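PDB 6FN6: fatty acid synthase 1, isoform A from Drosophila melanogaster, which probably makes long-chain saturated fatty acids from acetyl-CoA and malonyl-CoA using NADPH, this chain being its modifying region of dehydratase, enoylreductase and ketoreductase domains. Local coordinates for residues T176-S181 with V239-L244; K303-E308 with Q372-V377; S767-V772 with S796-G801; E491-A496 with N1078-R1083. All blocks are in the same frame, centred on the assembly; numbering follows the deposited sequence.

Contact 1: residues T176-S181 with V239-L244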
loop_
_atom_site.group_PDB
_atom_site.type_symbol
_atom_site.label_atom_id
_atom_site.label_comp_id
_atom_site.label_asym_id
_atom_site.label_seq_id
_atom_site.Cartn_x
_atom_site.Cartn_y
_atom_site.Cartn_z
ATOM N N THR A 176 31.005 -1.599 8.251
ATOM C CA THR A 176 31.972 -1.751 7.167
ATOM C C THR A 176 31.366 -2.534 6.003
ATOM O O THR A 176 31.794 -2.385 4.860
ATOM C CB THR A 176 33.268 -2.447 7.642
ATOM O OG1 THR A 176 32.954 -3.690 8.278
ATOM C CG2 THR A 176 34.023 -1.554 8.613
ATOM N N MET A 177 30.379 -3.377 6.295
ATOM C CA MET A 177 29.638 -4.067 5.241
ATOM C C MET A 177 28.845 -3.060 4.404
ATOM O O MET A 177 28.725 -3.211 3.190
ATOM C CB MET A 177 28.695 -5.118 5.828
ATOM C CG MET A 177 29.395 -6.236 6.587
ATOM S SD MET A 177 28.256 -7.491 7.218
ATOM C CE MET A 177 27.584 -8.139 5.693
ATOM N N LEU A 178 28.299 -2.039 5.058
ATOM C CA LEU A 178 27.575 -0.986 4.352
ATOM C C LEU A 178 28.544 -0.084 3.596
ATOM O O LEU A 178 28.261 0.351 2.479
ATOM C CB LEU A 178 26.738 -0.149 5.323
ATOM C CG LEU A 178 25.758 -0.903 6.224
ATOM C CD1 LEU A 178 24.868 0.080 6.967
ATOM C CD2 LEU A 178 24.925 -1.893 5.427
ATOM N N GLN A 179 29.686 0.199 4.213
ATOM C CA GLN A 179 30.732 0.964 3.555
ATOM C C GLN A 179 31.115 0.262 2.262
ATOM O O GLN A 179 31.268 0.890 1.216
ATOM C CB GLN A 179 31.958 1.115 4.456
ATOM C CG GLN A 179 31.702 1.841 5.759
ATOM C CD GLN A 179 32.945 1.909 6.622
ATOM O OE1 GLN A 179 34.028 1.512 6.195
ATOM N NE2 GLN A 179 32.795 2.406 7.843
ATOM N N PHE A 180 31.276 -1.050 2.351
ATOM C CA PHE A 180 31.725 -1.845 1.220
ATOM C C PHE A 180 30.749 -1.774 0.053
ATOM O O PHE A 180 31.157 -1.731 -1.109
ATOM C CB PHE A 180 31.927 -3.300 1.642
ATOM C CG PHE A 180 32.480 -4.163 0.553
ATOM C CD1 PHE A 180 33.839 -4.182 0.291
ATOM C CD2 PHE A 180 31.642 -4.949 -0.213
ATOM C CE1 PHE A 180 34.350 -4.971 -0.717
ATOM C CE2 PHE A 180 32.144 -5.740 -1.219
ATOM C CZ PHE A 180 33.500 -5.753 -1.473
ATOM N N SER A 181 29.459 -1.775 0.366
ATOM C CA SER A 181 28.419 -1.693 -0.652
ATOM C C SER A 181 28.416 -0.323 -1.324
ATOM O O SER A 181 28.087 -0.197 -2.502
ATOM C CB SER A 181 27.052 -1.974 -0.033
ATOM O OG SER A 181 26.033 -1.985 -1.017
ATOM N N VAL A 239 26.670 -12.518 8.933
ATOM C CA VAL A 239 25.755 -11.437 8.589
ATOM C C VAL A 239 25.406 -11.499 7.103
ATOM O O VAL A 239 26.285 -11.619 6.252
ATOM C CB VAL A 239 26.348 -10.061 8.958
ATOM C CG1 VAL A 239 25.330 -8.952 8.707
ATOM C CG2 VAL A 239 26.808 -10.044 10.412
ATOM N N GLU A 240 24.117 -11.425 6.803
ATOM C CA GLU A 240 23.649 -11.418 5.422
ATOM C C GLU A 240 22.632 -10.293 5.223
ATOM O O GLU A 240 21.583 -10.277 5.866
ATOM C CB GLU A 240 23.033 -12.771 5.063
ATOM C CG GLU A 240 22.780 -12.967 3.583
ATOM C CD GLU A 240 22.068 -14.272 3.282
ATOM O OE1 GLU A 240 22.723 -15.333 3.331
ATOM O OE2 GLU A 240 20.855 -14.235 2.992
ATOM N N LEU A 241 22.951 -9.358 4.335
ATOM C CA LEU A 241 22.116 -8.176 4.130
ATOM C C LEU A 241 21.529 -8.137 2.721
ATOM O O LEU A 241 22.263 -8.123 1.735
ATOM C CB LEU A 241 22.926 -6.905 4.399
ATOM C CG LEU A 241 23.567 -6.822 5.788
ATOM C CD1 LEU A 241 24.462 -5.600 5.902
ATOM C CD2 LEU A 241 22.506 -6.810 6.886
ATOM N N ARG A 242 20.201 -8.130 2.636
ATOM C CA ARG A 242 19.508 -8.123 1.351
ATOM C C ARG A 242 18.762 -6.808 1.127
ATOM O O ARG A 242 18.256 -6.205 2.074
ATOM C CB ARG A 242 18.517 -9.289 1.271
ATOM C CG ARG A 242 19.080 -10.628 1.724
ATOM C CD ARG A 242 18.067 -11.740 1.520
ATOM N NE ARG A 242 18.375 -12.925 2.316
ATOM C CZ ARG A 242 17.619 -14.018 2.355
ATOM N NH1 ARG A 242 16.503 -14.083 1.640
ATOM N NH2 ARG A 242 17.977 -15.048 3.111
ATOM N N GLY A 243 18.699 -6.368 -0.126
ATOM C CA GLY A 243 17.891 -5.222 -0.501
ATOM C C GLY A 243 18.261 -3.909 0.164
ATOM O O GLY A 243 17.395 -3.201 0.675
ATOM N N LEU A 244 19.545 -3.575 0.157
ATOM C CA LEU A 244 20.003 -2.314 0.731
ATOM C C LEU A 244 19.628 -1.135 -0.167
ATOM O O LEU A 244 19.810 -1.186 -1.382
ATOM C CB LEU A 244 21.515 -2.350 0.966
ATOM C CG LEU A 244 22.157 -1.054 1.468
ATOM C CD1 LEU A 244 21.527 -0.601 2.780
ATOM C CD2 LEU A 244 23.655 -1.238 1.641
#

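Contact 2: residues K303-E308 with Q372-V377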
loop_
_atom_site.group_PDB
_atom_site.type_symbol
_atom_site.label_atom_id
_atom_site.label_comp_id
_atom_site.label_asym_id
_atom_site.label_seq_id
_atom_site.Cartn_x
_atom_site.Cartn_y
_atom_site.Cartn_z
ATOM N N LYS A 303 54.858 40.652 14.387
ATOM C CA LYS A 303 53.821 41.661 14.585
ATOM C C LYS A 303 54.193 42.961 13.880
ATOM O O LYS A 303 55.341 43.404 13.933
ATOM C CB LYS A 303 53.598 41.933 16.076
ATOM C CG LYS A 303 52.533 41.071 16.740
ATOM C CD LYS A 303 53.087 39.740 17.218
ATOM C CE LYS A 303 52.026 38.927 17.949
ATOM N NZ LYS A 303 52.564 37.648 18.491
ATOM N N LEU A 304 53.210 43.562 13.214
ATOM C CA LEU A 304 53.412 44.813 12.490
ATOM C C LEU A 304 52.561 45.937 13.084
ATOM O O LEU A 304 51.331 45.876 13.057
ATOM C CB LEU A 304 53.079 44.629 11.011
ATOM C CG LEU A 304 53.778 45.597 10.056
ATOM C CD1 LEU A 304 55.257 45.263 9.954
ATOM C CD2 LEU A 304 53.122 45.568 8.685
ATOM N N LYS A 305 53.223 46.957 13.622
ATOM C CA LYS A 305 52.539 48.061 14.293
ATOM C C LYS A 305 52.371 49.264 13.366
ATOM O O LYS A 305 53.306 49.657 12.674
ATOM C CB LYS A 305 53.310 48.475 15.548
ATOM C CG LYS A 305 52.545 49.411 16.473
ATOM C CD LYS A 305 53.369 49.753 17.707
ATOM C CE LYS A 305 52.542 50.478 18.758
ATOM N NZ LYS A 305 53.399 51.042 19.839
ATOM N N GLY A 306 51.174 49.842 13.358
ATOM C CA GLY A 306 50.901 51.018 12.550
ATOM C C GLY A 306 49.775 51.876 13.098
ATOM O O GLY A 306 49.004 51.431 13.946
ATOM N N VAL A 307 49.688 53.115 12.623
ATOM C CA VAL A 307 48.632 54.027 13.049
ATOM C C VAL A 307 48.124 54.841 11.863
ATOM O O VAL A 307 48.805 54.960 10.845
ATOM C CB VAL A 307 49.120 54.962 14.176
ATOM C CG1 VAL A 307 49.550 54.157 15.392
ATOM C CG2 VAL A 307 50.262 55.846 13.690
ATOM N N GLU A 308 46.924 55.399 12.004
ATOM C CA GLU A 308 46.362 56.279 10.985
ATOM C C GLU A 308 45.910 57.600 11.595
ATOM O O GLU A 308 45.033 57.632 12.458
ATOM C CB GLU A 308 45.186 55.608 10.270
ATOM C CG GLU A 308 44.289 56.585 9.511
ATOM C CD GLU A 308 43.274 55.890 8.623
ATOM O OE1 GLU A 308 42.892 54.741 8.931
ATOM O OE2 GLU A 308 42.852 56.494 7.612
ATOM N N GLN A 372 54.851 55.021 20.231
ATOM C CA GLN A 372 56.272 54.697 20.140
ATOM C C GLN A 372 56.541 53.428 19.325
ATOM O O GLN A 372 55.787 52.457 19.387
ATOM C CB GLN A 372 56.873 54.557 21.545
ATOM C CG GLN A 372 56.150 53.582 22.464
ATOM C CD GLN A 372 56.829 53.457 23.816
ATOM O OE1 GLN A 372 57.395 54.422 24.330
ATOM N NE2 GLN A 372 56.774 52.264 24.399
ATOM N N ASN A 373 57.632 53.461 18.564
ATOM C CA ASN A 373 58.100 52.318 17.780
ATOM C C ASN A 373 57.032 51.683 16.893
ATOM O O ASN A 373 56.671 50.519 17.077
ATOM C CB ASN A 373 58.663 51.248 18.712
ATOM C CG ASN A 373 59.855 51.737 19.505
ATOM O OD1 ASN A 373 60.943 51.925 18.959
ATOM N ND2 ASN A 373 59.659 51.946 20.803
ATOM N N CYS A 374 56.539 52.450 15.928
ATOM C CA CYS A 374 55.621 51.927 14.924
ATOM C C CYS A 374 56.403 51.497 13.687
ATOM O O CYS A 374 57.493 52.005 13.431
ATOM C CB CYS A 374 54.575 52.976 14.550
ATOM S SG CYS A 374 53.495 53.461 15.907
ATOM N N HIS A 375 55.847 50.571 12.913
ATOM C CA HIS A 375 56.457 50.186 11.647
ATOM C C HIS A 375 56.091 51.189 10.557
ATOM O O HIS A 375 56.847 51.384 9.605
ATOM C CB HIS A 375 56.026 48.778 11.229
ATOM C CG HIS A 375 56.734 47.685 11.966
ATOM N ND1 HIS A 375 56.337 47.244 13.209
ATOM C CD2 HIS A 375 57.813 46.939 11.630
ATOM C CE1 HIS A 375 57.141 46.275 13.610
ATOM N NE2 HIS A 375 58.047 46.071 12.669
ATOM N N PHE A 376 54.929 51.820 10.693
ATOM C CA PHE A 376 54.520 52.846 9.746
ATOM C C PHE A 376 53.499 53.808 10.339
ATOM O O PHE A 376 52.864 53.519 11.352
ATOM C CB PHE A 376 53.952 52.208 8.474
ATOM C CG PHE A 376 52.639 51.496 8.675
ATOM C CD1 PHE A 376 51.443 52.194 8.658
ATOM C CD2 PHE A 376 52.604 50.123 8.862
ATOM C CE1 PHE A 376 50.238 51.541 8.840
ATOM C CE2 PHE A 376 51.401 49.463 9.043
ATOM C CZ PHE A 376 50.217 50.173 9.027
ATOM N N VAL A 377 53.363 54.960 9.691
ATOM C CA VAL A 377 52.352 55.945 10.041
ATOM C C VAL A 377 51.691 56.403 8.750
ATOM O O VAL A 377 52.371 56.838 7.820
ATOM C CB VAL A 377 52.953 57.136 10.813
ATOM C CG1 VAL A 377 51.891 58.197 11.080
ATOM C CG2 VAL A 377 53.566 56.668 12.117
#

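Contact 3: residues S767-V772 with S796-G801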
loop_
_atom_site.group_PDB
_atom_site.type_symbol
_atom_site.label_atom_id
_atom_site.label_comp_id
_atom_site.label_asym_id
_atom_site.label_seq_id
_atom_site.Cartn_x
_atom_site.Cartn_y
_atom_site.Cartn_z
ATOM N N SER A 767 -11.171 17.308 1.549
ATOM C CA SER A 767 -12.608 17.516 1.374
ATOM C C SER A 767 -13.109 17.001 0.027
ATOM O O SER A 767 -14.266 16.598 -0.092
ATOM C CB SER A 767 -12.955 18.999 1.515
ATOM O OG SER A 767 -12.535 19.734 0.379
ATOM N N PHE A 768 -12.238 16.998 -0.976
ATOM C CA PHE A 768 -12.642 16.616 -2.326
ATOM C C PHE A 768 -13.146 15.176 -2.385
ATOM O O PHE A 768 -13.895 14.811 -3.291
ATOM C CB PHE A 768 -11.484 16.809 -3.309
ATOM C CG PHE A 768 -10.304 15.918 -3.047
ATOM C CD1 PHE A 768 -10.277 14.617 -3.522
ATOM C CD2 PHE A 768 -9.213 16.389 -2.337
ATOM C CE1 PHE A 768 -9.189 13.799 -3.282
ATOM C CE2 PHE A 768 -8.121 15.578 -2.096
ATOM C CZ PHE A 768 -8.107 14.284 -2.569
ATOM N N GLU A 769 -12.738 14.358 -1.419
ATOM C CA GLU A 769 -13.201 12.977 -1.354
ATOM C C GLU A 769 -14.718 12.927 -1.189
ATOM O O GLU A 769 -15.409 12.225 -1.929
ATOM C CB GLU A 769 -12.515 12.234 -0.206
ATOM C CG GLU A 769 -12.901 10.768 -0.094
ATOM C CD GLU A 769 -12.276 10.095 1.111
ATOM O OE1 GLU A 769 -11.252 10.608 1.614
ATOM O OE2 GLU A 769 -12.810 9.061 1.561
ATOM N N GLN A 770 -15.233 13.674 -0.217
ATOM C CA GLN A 770 -16.667 13.714 0.036
ATOM C C GLN A 770 -17.389 14.272 -1.181
ATOM O O GLN A 770 -18.433 13.761 -1.580
ATOM C CB GLN A 770 -16.987 14.558 1.273
ATOM C CG GLN A 770 -16.622 13.903 2.598
ATOM C CD GLN A 770 -15.126 13.793 2.802
ATOM O OE1 GLN A 770 -14.388 14.757 2.597
ATOM N NE2 GLN A 770 -14.669 12.614 3.207
ATOM N N LEU A 771 -16.819 15.317 -1.772
ATOM C CA LEU A 771 -17.426 15.978 -2.922
ATOM C C LEU A 771 -17.614 15.015 -4.085
ATOM O O LEU A 771 -18.690 14.947 -4.679
ATOM C CB LEU A 771 -16.564 17.163 -3.362
ATOM C CG LEU A 771 -17.045 17.993 -4.559
ATOM C CD1 LEU A 771 -16.578 19.433 -4.419
ATOM C CD2 LEU A 771 -16.565 17.419 -5.891
ATOM N N VAL A 772 -16.559 14.275 -4.409
ATOM C CA VAL A 772 -16.577 13.372 -5.552
ATOM C C VAL A 772 -17.541 12.222 -5.306
ATOM O O VAL A 772 -18.339 11.880 -6.175
ATOM C CB VAL A 772 -15.162 12.857 -5.865
ATOM C CG1 VAL A 772 -15.208 11.720 -6.886
ATOM C CG2 VAL A 772 -14.297 13.991 -6.372
ATOM N N SER A 796 -7.567 10.097 -2.474
ATOM C CA SER A 796 -7.785 10.017 -3.914
ATOM C C SER A 796 -8.039 8.573 -4.326
ATOM O O SER A 796 -8.777 8.306 -5.274
ATOM C CB SER A 796 -6.582 10.578 -4.677
ATOM O OG SER A 796 -6.316 11.922 -4.312
ATOM N N ILE A 797 -7.412 7.644 -3.612
ATOM C CA ILE A 797 -7.622 6.221 -3.841
ATOM C C ILE A 797 -9.080 5.874 -3.571
ATOM O O ILE A 797 -9.712 5.149 -4.340
ATOM C CB ILE A 797 -6.667 5.378 -2.967
ATOM C CG1 ILE A 797 -5.230 5.493 -3.480
ATOM C CG2 ILE A 797 -7.115 3.918 -2.906
ATOM C CD1 ILE A 797 -4.969 4.786 -4.798
ATOM N N ARG A 798 -9.614 6.404 -2.476
ATOM C CA ARG A 798 -10.993 6.141 -2.089
ATOM C C ARG A 798 -11.981 6.694 -3.117
ATOM O O ARG A 798 -13.154 6.324 -3.115
ATOM C CB ARG A 798 -11.285 6.732 -0.708
ATOM C CG ARG A 798 -10.439 6.142 0.413
ATOM C CD ARG A 798 -10.758 6.784 1.754
ATOM N NE ARG A 798 -9.600 6.808 2.650
ATOM C CZ ARG A 798 -8.976 7.910 3.065
ATOM N NH1 ARG A 798 -9.384 9.116 2.686
ATOM N NH2 ARG A 798 -7.935 7.803 3.879
ATOM N N CYS A 799 -11.513 7.592 -3.982
ATOM C CA CYS A 799 -12.361 8.149 -5.035
ATOM C C CYS A 799 -12.450 7.232 -6.252
ATOM O O CYS A 799 -13.273 7.449 -7.144
ATOM C CB CYS A 799 -11.840 9.520 -5.475
ATOM S SG CYS A 799 -12.091 10.837 -4.275
ATOM N N LEU A 800 -11.600 6.213 -6.292
ATOM C CA LEU A 800 -11.547 5.322 -7.443
ATOM C C LEU A 800 -12.690 4.309 -7.437
ATOM O O LEU A 800 -12.891 3.582 -6.462
ATOM C CB LEU A 800 -10.206 4.593 -7.486
ATOM C CG LEU A 800 -9.800 4.010 -8.841
ATOM C CD1 LEU A 800 -9.672 5.093 -9.898
ATOM C CD2 LEU A 800 -8.502 3.237 -8.723
ATOM N N GLY A 801 -13.437 4.278 -8.536
ATOM C CA GLY A 801 -14.554 3.364 -8.688
ATOM C C GLY A 801 -14.157 2.079 -9.390
ATOM O O GLY A 801 -12.992 1.891 -9.742
#

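Contact 4: residues E491-A496 with N1078-R1083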
loop_
_atom_site.group_PDB
_atom_site.type_symbol
_atom_site.label_atom_id
_atom_site.label_comp_id
_atom_site.label_asym_id
_atom_site.label_seq_id
_atom_site.Cartn_x
_atom_site.Cartn_y
_atom_site.Cartn_z
ATOM N N GLU A 491 71.094 36.993 -15.272
ATOM C CA GLU A 491 71.131 35.547 -15.077
ATOM C C GLU A 491 69.784 34.878 -15.342
ATOM O O GLU A 491 68.737 35.372 -14.926
ATOM C CB GLU A 491 71.595 35.221 -13.657
ATOM C CG GLU A 491 73.028 35.622 -13.364
ATOM C CD GLU A 491 74.016 34.829 -14.189
ATOM O OE1 GLU A 491 73.775 33.621 -14.399
ATOM O OE2 GLU A 491 75.047 35.399 -14.604
ATOM N N GLU A 492 69.828 33.747 -16.040
ATOM C CA GLU A 492 68.631 32.960 -16.320
ATOM C C GLU A 492 68.376 31.968 -15.190
ATOM O O GLU A 492 69.274 31.645 -14.412
ATOM C CB GLU A 492 68.756 32.219 -17.656
ATOM C CG GLU A 492 68.689 33.114 -18.891
ATOM C CD GLU A 492 69.879 34.043 -19.025
ATOM O OE1 GLU A 492 70.665 34.155 -18.061
ATOM O OE2 GLU A 492 70.026 34.664 -20.099
ATOM N N LEU A 493 67.136 31.503 -15.105
ATOM C CA LEU A 493 66.699 30.583 -14.061
ATOM C C LEU A 493 66.921 31.196 -12.687
ATOM O O LEU A 493 67.206 30.490 -11.720
ATOM C CB LEU A 493 67.441 29.249 -14.152
ATOM C CG LEU A 493 67.153 28.368 -15.368
ATOM C CD1 LEU A 493 68.061 27.151 -15.341
ATOM C CD2 LEU A 493 65.692 27.960 -15.433
ATOM N N PHE A 494 66.792 32.515 -12.604
ATOM C CA PHE A 494 66.736 33.186 -11.317
ATOM C C PHE A 494 65.656 34.252 -11.345
ATOM O O PHE A 494 65.913 35.403 -11.702
ATOM C CB PHE A 494 68.087 33.805 -10.954
ATOM C CG PHE A 494 69.136 32.794 -10.585
ATOM C CD1 PHE A 494 68.931 31.909 -9.539
ATOM C CD2 PHE A 494 70.331 32.736 -11.279
ATOM C CE1 PHE A 494 69.897 30.979 -9.199
ATOM C CE2 PHE A 494 71.299 31.811 -10.944
ATOM C CZ PHE A 494 71.083 30.931 -9.903
ATOM N N GLY A 495 64.439 33.851 -10.997
ATOM C CA GLY A 495 63.348 34.787 -10.834
ATOM C C GLY A 495 63.580 35.590 -9.574
ATOM O O GLY A 495 63.965 35.031 -8.547
ATOM N N ALA A 496 63.328 36.892 -9.642
ATOM C CA ALA A 496 63.637 37.781 -8.531
ATOM C C ALA A 496 62.832 37.412 -7.285
ATOM O O ALA A 496 63.359 37.428 -6.171
ATOM C CB ALA A 496 63.374 39.227 -8.926
ATOM N N ASN A 1078 61.807 27.039 -7.304
ATOM C CA ASN A 1078 60.724 27.975 -7.586
ATOM C C ASN A 1078 61.239 29.133 -8.433
ATOM O O ASN A 1078 60.674 29.453 -9.477
ATOM C CB ASN A 1078 60.114 28.513 -6.289
ATOM C CG ASN A 1078 59.248 27.492 -5.582
ATOM O OD1 ASN A 1078 58.901 26.456 -6.148
ATOM N ND2 ASN A 1078 58.896 27.780 -4.335
ATOM N N SER A 1079 62.320 29.754 -7.973
ATOM C CA SER A 1079 62.924 30.871 -8.687
ATOM C C SER A 1079 63.166 30.505 -10.146
ATOM O O SER A 1079 62.885 31.290 -11.050
ATOM C CB SER A 1079 64.237 31.286 -8.022
ATOM O OG SER A 1079 64.846 32.354 -8.727
ATOM N N ALA A 1080 63.685 29.303 -10.364
ATOM C CA ALA A 1080 63.966 28.818 -11.710
ATOM C C ALA A 1080 62.686 28.699 -12.541
ATOM O O ALA A 1080 62.626 29.178 -13.673
ATOM C CB ALA A 1080 64.679 27.480 -11.641
ATOM N N MET A 1081 61.669 28.048 -11.981
ATOM C CA MET A 1081 60.400 27.865 -12.682
ATOM C C MET A 1081 59.746 29.205 -13.003
ATOM O O MET A 1081 59.120 29.366 -14.052
ATOM C CB MET A 1081 59.446 27.006 -11.851
ATOM C CG MET A 1081 59.826 25.538 -11.808
ATOM S SD MET A 1081 58.621 24.545 -10.914
ATOM C CE MET A 1081 59.383 22.929 -11.006
ATOM N N GLU A 1082 59.874 30.153 -12.080
ATOM C CA GLU A 1082 59.369 31.505 -12.285
ATOM C C GLU A 1082 59.982 32.119 -13.536
ATOM O O GLU A 1082 59.281 32.672 -14.382
ATOM C CB GLU A 1082 59.676 32.387 -11.071
ATOM C CG GLU A 1082 58.867 32.052 -9.828
ATOM C CD GLU A 1082 59.382 32.765 -8.591
ATOM O OE1 GLU A 1082 60.242 33.662 -8.736
ATOM O OE2 GLU A 1082 58.931 32.425 -7.474
ATOM N N ARG A 1083 61.300 32.013 -13.641
ATOM C CA ARG A 1083 62.033 32.612 -14.748
ATOM C C ARG A 1083 61.682 31.916 -16.063
ATOM O O ARG A 1083 61.498 32.568 -17.090
ATOM C CB ARG A 1083 63.541 32.530 -14.490
ATOM C CG ARG A 1083 64.375 33.499 -15.306
ATOM C CD ARG A 1083 64.174 34.922 -14.812
ATOM N NE ARG A 1083 65.160 35.853 -15.362
ATOM C CZ ARG A 1083 64.944 36.672 -16.388
ATOM N NH1 ARG A 1083 63.768 36.693 -17.009
ATOM N NH2 ARG A 1083 65.914 37.477 -16.796
#

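Contact 1: residues T176-S181 with V239-L244
M177 reaches from helix 176-181 to the start of strand 239-242, its sulfur meeting the flank of V239 with SD 3.6 Å from CG1. A bend at its last torsion (chi3 63°) folds the methyl back toward the strand, where CE lies 4.0 Å from CD1 of L241. That same CD1 is shared with L178, whose CD2 approaches to 3.8 Å as the two leucines cross at about a right angle. These four side chains form the buried part, lined further by I234 of the neighbouring strand 233-236. The other end is less enclosed. Here the chain turns a corner at G243, and L244, partly exposed, puts its CD2 4.0 Å from CD2 of L178 and 3.6 Å from OG of S181. On the far side of the strand E240 turns away from the helix, and its OE2 is salt-bridged to R242 NE at 2.9 Å.

A helix seated on a curved antiparallel sheet is the defining arrangement of the hotdog fold, and this one lies in the predicted C-terminal hotdog of the dehydratase. Helix and strand axes approach to 10.7 Å, with their directions 43° apart. Helix 170-183 also carries D175, the predicted proton donor, to which Q179 gives a hydrogen bond. Because no hydrogen bond spans the two segments, helix and strand are joined through apolar contacts of thioether and branched chains.

Contact 2: residues K303-E308 with Q372-V377
K303 brings its carbonyl O to within 3.4 Å of CE1 on the H375 ring. L304 follows by laying CD1 over one face of that imidazole, 3.7 Å from the centroid, a CH-pi contact displaced toward the rim; its CD2 turns instead to the edge of the F376 ring. The K305 N-H points almost straight at H375 ND1 (3.2 Å), although the donor lies 37° out of the ring plane, and the K305 carbonyl O takes the H375 amide N at 2.7 Å. With an alanine in place of H375, the K305 N-H would probably lose its acceptor and the L304 methyl the ring beneath it. The extended lysine chain, with CG opposite the backbone N (chi1 -168°), runs past C374 to set NZ in the carbonyl plane of Q372 O at 2.8 Å, where E371 adds a salt bridge.

The two strands run parallel but pair loosely, the bonds from F376 N to K305 O and from V307 N to F376 O being weak. They lie in a mixed sheet whose order, 359-362, 334-341, 303-309, 374-380, 402-409, 438-445 and 426-433, is that of a class I methyltransferase, consistent with the pseudo-methyltransferase domain of animal fatty acid synthases.

G306 sets its CA over the centre of the F376 ring, 3.7 Å from the centroid, and a CB there would run into CZ. V307 turns to the other face of the sheet, its CG2 side by side with V377 CG2 (3.8 Å) and its CG1 4.0 Å from SG of C374.

Contact 3: residues S767-V772 with S796-G801
With CG between the backbone N and carbonyl carbon (chi1 65°), F768 swings its ring to S796, where CZ lies 3.4 Å from OG; E769, its CG opposite the backbone N (chi1 -178°) and its chain extended, carries its carboxylate to R798. The S796 hydroxyl is hydrogen-bonded to K792 and H714, and the H714 ring also meets F768 edge-to-face.

The salt bridge is one-pronged: R798 NH1 gives a hydrogen bond to E769 OE1 at 2.6 Å. The acceptor sits at the edge of the guanidinium, in its plane, and the donor comes from the syn side, though 29° out of the carboxylate plane. OE2 lies instead beside the arginine CD. A leucine in place of R798 would probably leave the E769 carboxylate without its countercharge here. The same arginine also reaches toward E197 of the second subunit in a long, weak ion pair.

Both helices belong to one layer against the parallel sheet of the Rossmann-type nucleotide-binding half of the enoylreductase: helix 768-775 packs where helix 791-797 passes, through a type I turn from I797 to L800, into the short strand 800-801. C799, within that turn, aims its SG into the first helix. The sulfur sits 3.8 Å from E769 CA and 4.0 Å from V772 CB, and at the edge of the F768 ring it makes a sulfur-aromatic contact, 4.3 Å from CD1.

Contact 4: residues E491-A496 with N1078-R1083
F494 turns the edge of its ring to S1079 OG, which lies near the ring plane, and CB of the poorly ordered E491 in its own loop occupies another point on that rim. The guanidinium of R1083 likewise meets E491 O at its edge, with NE 3.6 Å away, while F494 O approaches obliquely; the stronger partner of R1083 is E1086, by a salt bridge from NH1. Nearer its backbone, the arginine's aliphatic part lies along the loop, CG coming to 3.4 Å from L493 N.

The polar grip centres on S1079 and G495. With OG opposite its own backbone N (chi1 179°), the serine donates to G495 O at 2.8 Å, in the carbonyl plane and on a lone pair. In return G495 N donates to S1079 O at 3.0 Å from above that carbonyl's plane, while R1083 N of the helix reaches the same oxygen from the opposite face.

This is where the two parts of a split ketoreductase meet: the loop comes from the pseudo-KR domain, and helix 1072-1090 from the KR domain, both Rossmann-type. G495 is the N-cap of helix 496-504, and a CB on it would collide with S1079 O. E1082 OE1 accepts from G498 N at this helix start, while OE2 is held by Q1099 on the KR side.

At the more exposed end, L493, also poorly ordered, places CD2 4.0 Å from A1080 CB, with K1040 and I1084 close by.

The four contacts sample separate domains, and none touches another. Contact 1 lies beside the predicted dehydratase site: the L178 side chain is about 5 Å from that of D175 and about 7 Å from that of H24. The others lie away from these residues. Contacts 2 and 4, in the probable pseudo-methyltransferase domain and the split ketoreductase, are the closest pair, about 34 Å between centres and about 20 Å between nearest atoms. Contact 3, in the enoylreductase, is about 80 Å from contact 4 between centres, although its sequence falls between the two halves of contact 4. Contacts 1 and 3 stand about 42 Å apart, centre to centre.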